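ABC transporter permease (PDB 5NUP) is an outer-membrane lipoprotein of the MlaA family that probably binds phospholipids and takes part in their transport to keep the outer membrane asymmetric. Local coordinates at residues Asp33-Arg45 with Ile175-Arg189. Numbering follows the deposited sequence.
Sequences DPYVLRPVAVAWR and IETRAQLLDSDGLLR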
# COMPACT_ATOMS: atom_id res chain seq x y z
N ASP F 33 -45.08 -19.37 -46.26
CA ASP F 33 -43.66 -19.69 -46.23
C ASP F 33 -42.96 -19.31 -47.54
O ASP F 33 -41.91 -18.67 -47.49
CB ASP F 33 -43.49 -21.17 -45.87
CG ASP F 33 -42.03 -21.56 -45.64
OD1 ASP F 33 -41.43 -21.11 -44.63
OD2 ASP F 33 -41.52 -22.34 -46.47
N PRO F 34 -43.48 -19.64 -48.72
CA PRO F 34 -42.75 -19.24 -49.94
C PRO F 34 -42.88 -17.76 -50.28
O PRO F 34 -41.91 -17.17 -50.77
CB PRO F 34 -43.39 -20.09 -51.04
CG PRO F 34 -44.23 -21.09 -50.35
CD PRO F 34 -44.65 -20.47 -49.07
N TYR F 35 -44.04 -17.15 -50.03
CA TYR F 35 -44.30 -15.77 -50.45
C TYR F 35 -43.82 -14.74 -49.43
O TYR F 35 -43.43 -13.64 -49.83
CB TYR F 35 -45.80 -15.53 -50.67
CG TYR F 35 -46.43 -16.10 -51.92
CD1 TYR F 35 -45.67 -16.74 -52.90
CD2 TYR F 35 -47.81 -15.99 -52.12
CE1 TYR F 35 -46.27 -17.25 -54.05
CE2 TYR F 35 -48.41 -16.50 -53.26
CZ TYR F 35 -47.64 -17.13 -54.22
OH TYR F 35 -48.25 -17.64 -55.34
N VAL F 36 -43.85 -15.06 -48.15
CA VAL F 36 -43.25 -14.19 -47.14
C VAL F 36 -42.47 -15.09 -46.19
O VAL F 36 -42.26 -16.27 -46.49
CB VAL F 36 -44.33 -13.35 -46.41
CG1 VAL F 36 -45.09 -14.18 -45.41
CG2 VAL F 36 -43.72 -12.13 -45.75
N LEU F 37 -41.98 -14.55 -45.09
CA LEU F 37 -41.25 -15.33 -44.10
C LEU F 37 -39.98 -16.01 -44.62
O LEU F 37 -38.89 -15.74 -44.10
CB LEU F 37 -42.16 -16.39 -43.45
CG LEU F 37 -41.40 -17.15 -42.34
CD1 LEU F 37 -41.32 -16.34 -41.06
CD2 LEU F 37 -42.03 -18.51 -42.07
N ARG F 38 -40.07 -16.85 -45.66
CA ARG F 38 -38.81 -17.46 -46.06
C ARG F 38 -37.98 -16.44 -46.83
O ARG F 38 -36.75 -16.40 -46.67
CB ARG F 38 -38.99 -18.74 -46.88
CG ARG F 38 -37.67 -19.21 -47.42
CD ARG F 38 -37.74 -20.19 -48.55
NE ARG F 38 -36.80 -21.27 -48.30
CZ ARG F 38 -35.54 -21.30 -48.75
NH1 ARG F 38 -34.75 -22.33 -48.47
NH2 ARG F 38 -35.07 -20.28 -49.46
N PRO F 39 -38.59 -15.60 -47.67
CA PRO F 39 -37.85 -14.39 -48.09
C PRO F 39 -37.36 -13.56 -46.91
O PRO F 39 -36.23 -13.05 -46.94
CB PRO F 39 -38.87 -13.63 -48.94
CG PRO F 39 -39.96 -14.59 -49.27
CD PRO F 39 -39.73 -15.88 -48.55
N VAL F 40 -38.18 -13.41 -45.86
CA VAL F 40 -37.74 -12.66 -44.69
C VAL F 40 -36.62 -13.39 -43.96
O VAL F 40 -35.71 -12.75 -43.40
CB VAL F 40 -38.93 -12.36 -43.76
CG1 VAL F 40 -38.44 -11.70 -42.51
CG2 VAL F 40 -39.89 -11.45 -44.41
N ALA F 41 -36.60 -14.72 -44.00
CA ALA F 41 -35.52 -15.42 -43.30
C ALA F 41 -34.24 -15.48 -44.12
O ALA F 41 -33.16 -15.59 -43.53
CB ALA F 41 -35.95 -16.84 -42.93
N VAL F 42 -34.32 -15.42 -45.46
CA VAL F 42 -33.07 -15.36 -46.21
C VAL F 42 -32.49 -13.96 -46.16
O VAL F 42 -31.26 -13.81 -46.05
CB VAL F 42 -33.24 -15.83 -47.67
CG1 VAL F 42 -33.75 -17.24 -47.72
CG2 VAL F 42 -34.12 -14.89 -48.45
N ALA F 43 -33.33 -12.93 -46.15
CA ALA F 43 -32.83 -11.58 -45.94
C ALA F 43 -32.15 -11.48 -44.58
O ALA F 43 -31.11 -10.83 -44.44
CB ALA F 43 -33.96 -10.57 -46.08
N TRP F 44 -32.74 -12.12 -43.56
CA TRP F 44 -32.12 -12.19 -42.24
C TRP F 44 -30.75 -12.85 -42.33
O TRP F 44 -29.76 -12.34 -41.79
CB TRP F 44 -33.04 -12.98 -41.30
CG TRP F 44 -32.71 -12.96 -39.82
CD1 TRP F 44 -32.06 -13.92 -39.11
CD2 TRP F 44 -33.07 -11.94 -38.88
NE1 TRP F 44 -31.97 -13.55 -37.79
CE2 TRP F 44 -32.59 -12.34 -37.62
CE3 TRP F 44 -33.75 -10.71 -38.98
CZ2 TRP F 44 -32.76 -11.57 -36.48
CZ3 TRP F 44 -33.91 -9.95 -37.85
CH2 TRP F 44 -33.42 -10.38 -36.62
N ARG F 45 -30.68 -13.99 -43.02
CA ARG F 45 -29.42 -14.72 -43.09
C ARG F 45 -28.42 -14.04 -44.02
O ARG F 45 -27.22 -14.30 -43.91
CB ARG F 45 -29.70 -16.17 -43.50
CG ARG F 45 -28.49 -17.06 -43.38
CD ARG F 45 -27.99 -17.48 -44.73
NE ARG F 45 -28.96 -18.38 -45.33
CZ ARG F 45 -29.37 -18.33 -46.59
NH1 ARG F 45 -28.91 -17.40 -47.41
NH2 ARG F 45 -30.26 -19.21 -47.02
N ILE F 175 -38.32 -15.48 -36.94
CA ILE F 175 -37.49 -15.31 -38.13
C ILE F 175 -36.16 -16.02 -37.94
O ILE F 175 -35.64 -16.63 -38.89
CB ILE F 175 -37.28 -13.81 -38.45
CG1 ILE F 175 -38.63 -13.10 -38.60
CG2 ILE F 175 -36.40 -13.66 -39.68
CD1 ILE F 175 -38.52 -11.63 -38.94
N GLU F 176 -35.63 -16.01 -36.72
CA GLU F 176 -34.34 -16.68 -36.52
C GLU F 176 -34.50 -18.19 -36.66
O GLU F 176 -33.78 -18.83 -37.44
CB GLU F 176 -33.72 -16.28 -35.18
CG GLU F 176 -32.49 -17.11 -34.83
CD GLU F 176 -31.26 -16.69 -35.62
OE1 GLU F 176 -30.53 -17.59 -36.09
OE2 GLU F 176 -31.06 -15.46 -35.78
N THR F 177 -35.50 -18.76 -35.99
CA THR F 177 -35.79 -20.18 -36.14
C THR F 177 -36.00 -20.56 -37.60
O THR F 177 -35.53 -21.62 -38.05
CB THR F 177 -37.02 -20.56 -35.31
OG1 THR F 177 -36.81 -20.19 -33.94
CG2 THR F 177 -37.29 -22.07 -35.41
N ARG F 178 -36.74 -19.74 -38.36
CA ARG F 178 -36.87 -20.00 -39.79
C ARG F 178 -35.53 -19.82 -40.48
O ARG F 178 -35.16 -20.61 -41.36
CB ARG F 178 -37.95 -19.12 -40.42
CG ARG F 178 -38.18 -19.39 -41.91
CD ARG F 178 -38.64 -20.82 -42.09
NE ARG F 178 -39.03 -21.19 -43.44
CZ ARG F 178 -38.31 -21.98 -44.24
NH1 ARG F 178 -37.16 -22.46 -43.81
NH2 ARG F 178 -38.75 -22.27 -45.46
N ALA F 179 -34.79 -18.77 -40.11
CA ALA F 179 -33.48 -18.55 -40.72
C ALA F 179 -32.58 -19.76 -40.51
O ALA F 179 -31.84 -20.15 -41.42
CB ALA F 179 -32.84 -17.28 -40.17
N GLN F 180 -32.61 -20.37 -39.33
CA GLN F 180 -31.77 -21.54 -39.14
C GLN F 180 -32.33 -22.74 -39.89
O GLN F 180 -31.56 -23.51 -40.49
CB GLN F 180 -31.58 -21.84 -37.66
CG GLN F 180 -31.30 -20.61 -36.87
CD GLN F 180 -30.38 -20.87 -35.72
OE1 GLN F 180 -29.57 -20.02 -35.38
NE2 GLN F 180 -30.44 -22.07 -35.15
N LEU F 181 -33.65 -22.90 -39.92
CA LEU F 181 -34.23 -23.98 -40.72
C LEU F 181 -34.07 -23.75 -42.22
O LEU F 181 -34.54 -24.59 -43.00
CB LEU F 181 -35.72 -24.19 -40.42
CG LEU F 181 -36.20 -24.67 -39.05
CD1 LEU F 181 -37.68 -24.39 -38.92
CD2 LEU F 181 -35.92 -26.16 -38.94
N LEU F 182 -33.46 -22.64 -42.65
CA LEU F 182 -33.37 -22.35 -44.08
C LEU F 182 -32.65 -23.45 -44.84
O LEU F 182 -32.85 -23.59 -46.06
CB LEU F 182 -32.66 -21.02 -44.32
CG LEU F 182 -33.58 -19.84 -44.53
CD1 LEU F 182 -32.77 -18.56 -44.54
CD2 LEU F 182 -34.39 -20.03 -45.84
N ASP F 183 -31.80 -24.22 -44.17
CA ASP F 183 -31.01 -25.24 -44.83
C ASP F 183 -31.65 -26.62 -44.77
O ASP F 183 -31.10 -27.55 -45.37
CB ASP F 183 -29.60 -25.31 -44.20
CG ASP F 183 -28.64 -24.23 -44.73
OD1 ASP F 183 -28.99 -23.03 -44.72
OD2 ASP F 183 -27.53 -24.60 -45.15
N SER F 184 -32.77 -26.79 -44.06
CA SER F 184 -33.54 -28.02 -44.11
C SER F 184 -35.01 -27.85 -44.53
O SER F 184 -35.72 -28.86 -44.66
CB SER F 184 -33.50 -28.71 -42.73
OG SER F 184 -33.73 -27.77 -41.67
N ASP F 185 -35.46 -26.62 -44.78
CA ASP F 185 -36.77 -26.41 -45.41
C ASP F 185 -36.95 -27.26 -46.65
O ASP F 185 -38.05 -27.79 -46.89
CB ASP F 185 -36.96 -24.92 -45.73
CG ASP F 185 -36.37 -24.53 -47.06
OD1 ASP F 185 -37.11 -23.96 -47.89
OD2 ASP F 185 -35.17 -24.78 -47.28
N GLY F 186 -35.91 -27.41 -47.46
CA GLY F 186 -36.04 -28.03 -48.76
C GLY F 186 -36.25 -29.53 -48.72
O GLY F 186 -36.44 -30.14 -49.78
N LEU F 187 -36.24 -30.13 -47.52
CA LEU F 187 -36.32 -31.57 -47.36
C LEU F 187 -37.58 -32.01 -46.62
O LEU F 187 -37.81 -33.21 -46.47
CB LEU F 187 -35.06 -32.08 -46.65
CG LEU F 187 -33.90 -32.45 -47.60
CD1 LEU F 187 -32.63 -32.86 -46.84
CD2 LEU F 187 -34.28 -33.50 -48.66
N LEU F 188 -38.38 -31.06 -46.13
CA LEU F 188 -39.79 -31.30 -45.80
C LEU F 188 -40.74 -31.13 -46.97
O LEU F 188 -41.82 -31.72 -46.97
CB LEU F 188 -40.23 -30.35 -44.67
CG LEU F 188 -41.52 -30.71 -43.93
CD1 LEU F 188 -41.54 -32.19 -43.60
CD2 LEU F 188 -41.70 -29.86 -42.67
N ARG F 189 -40.35 -30.39 -48.01
CA ARG F 189 -41.32 -30.03 -49.04
C ARG F 189 -41.61 -31.22 -49.95
O ARG F 189 -42.71 -31.33 -50.49
CB ARG F 189 -40.76 -28.88 -49.88
CG ARG F 189 -41.68 -27.77 -50.38
CD ARG F 189 -41.44 -26.59 -49.44
NE ARG F 189 -42.30 -25.43 -49.62
CZ ARG F 189 -43.21 -25.03 -48.75
NH1 ARG F 189 -43.93 -23.95 -48.99
NH2 ARG F 189 -43.44 -25.73 -47.67
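Leu182 lays its CD2 methyl over the centre of the Arg38 guanidinium, 3.4 Å from CZ, and this methyl also touches Val42 CG1. The contact belongs to a near-perpendicular crossing (-81°, axes 8.3 Å apart) of helices 38-45 and 175-180 in the α-helical MlaA fold. Two alanines allow the close approach, Ala41 CB lying 4.2 Å from Ala179 CB. On one flank, CG2 of Ile175 sits above the Trp44 indole, offset toward its rim. The indole NE1 gives a nearly straight hydrogen bond to Glu176 OE2 (2.9 Å, 164°), close to the ring plane but from above the carboxylate; Glu176 OE1 makes a salt bridge to Arg53 of helix 50-62. On the other flank Asp33, Arg178, Arg38 and Asp185 form a salt-bridge network, its two pairs joined by a weak Arg178 NH2-Asp185 OD1 bond (3.4 Å). The Arg178 chain, bent at CB-CG (chi2 62°), runs past Ala41 and Leu37 and grips Asp33 side-on through NE and NH2, the flat groups nearly coplanar. Both Asp33 oxygens use syn lone pairs, which should limit guanidinium rotation. Arg38 grips Asp185 likewise, but from above the carboxylate plane: NE meets OD1 at 2.7 Å, NH1 meets OD2 at 2.8 Å.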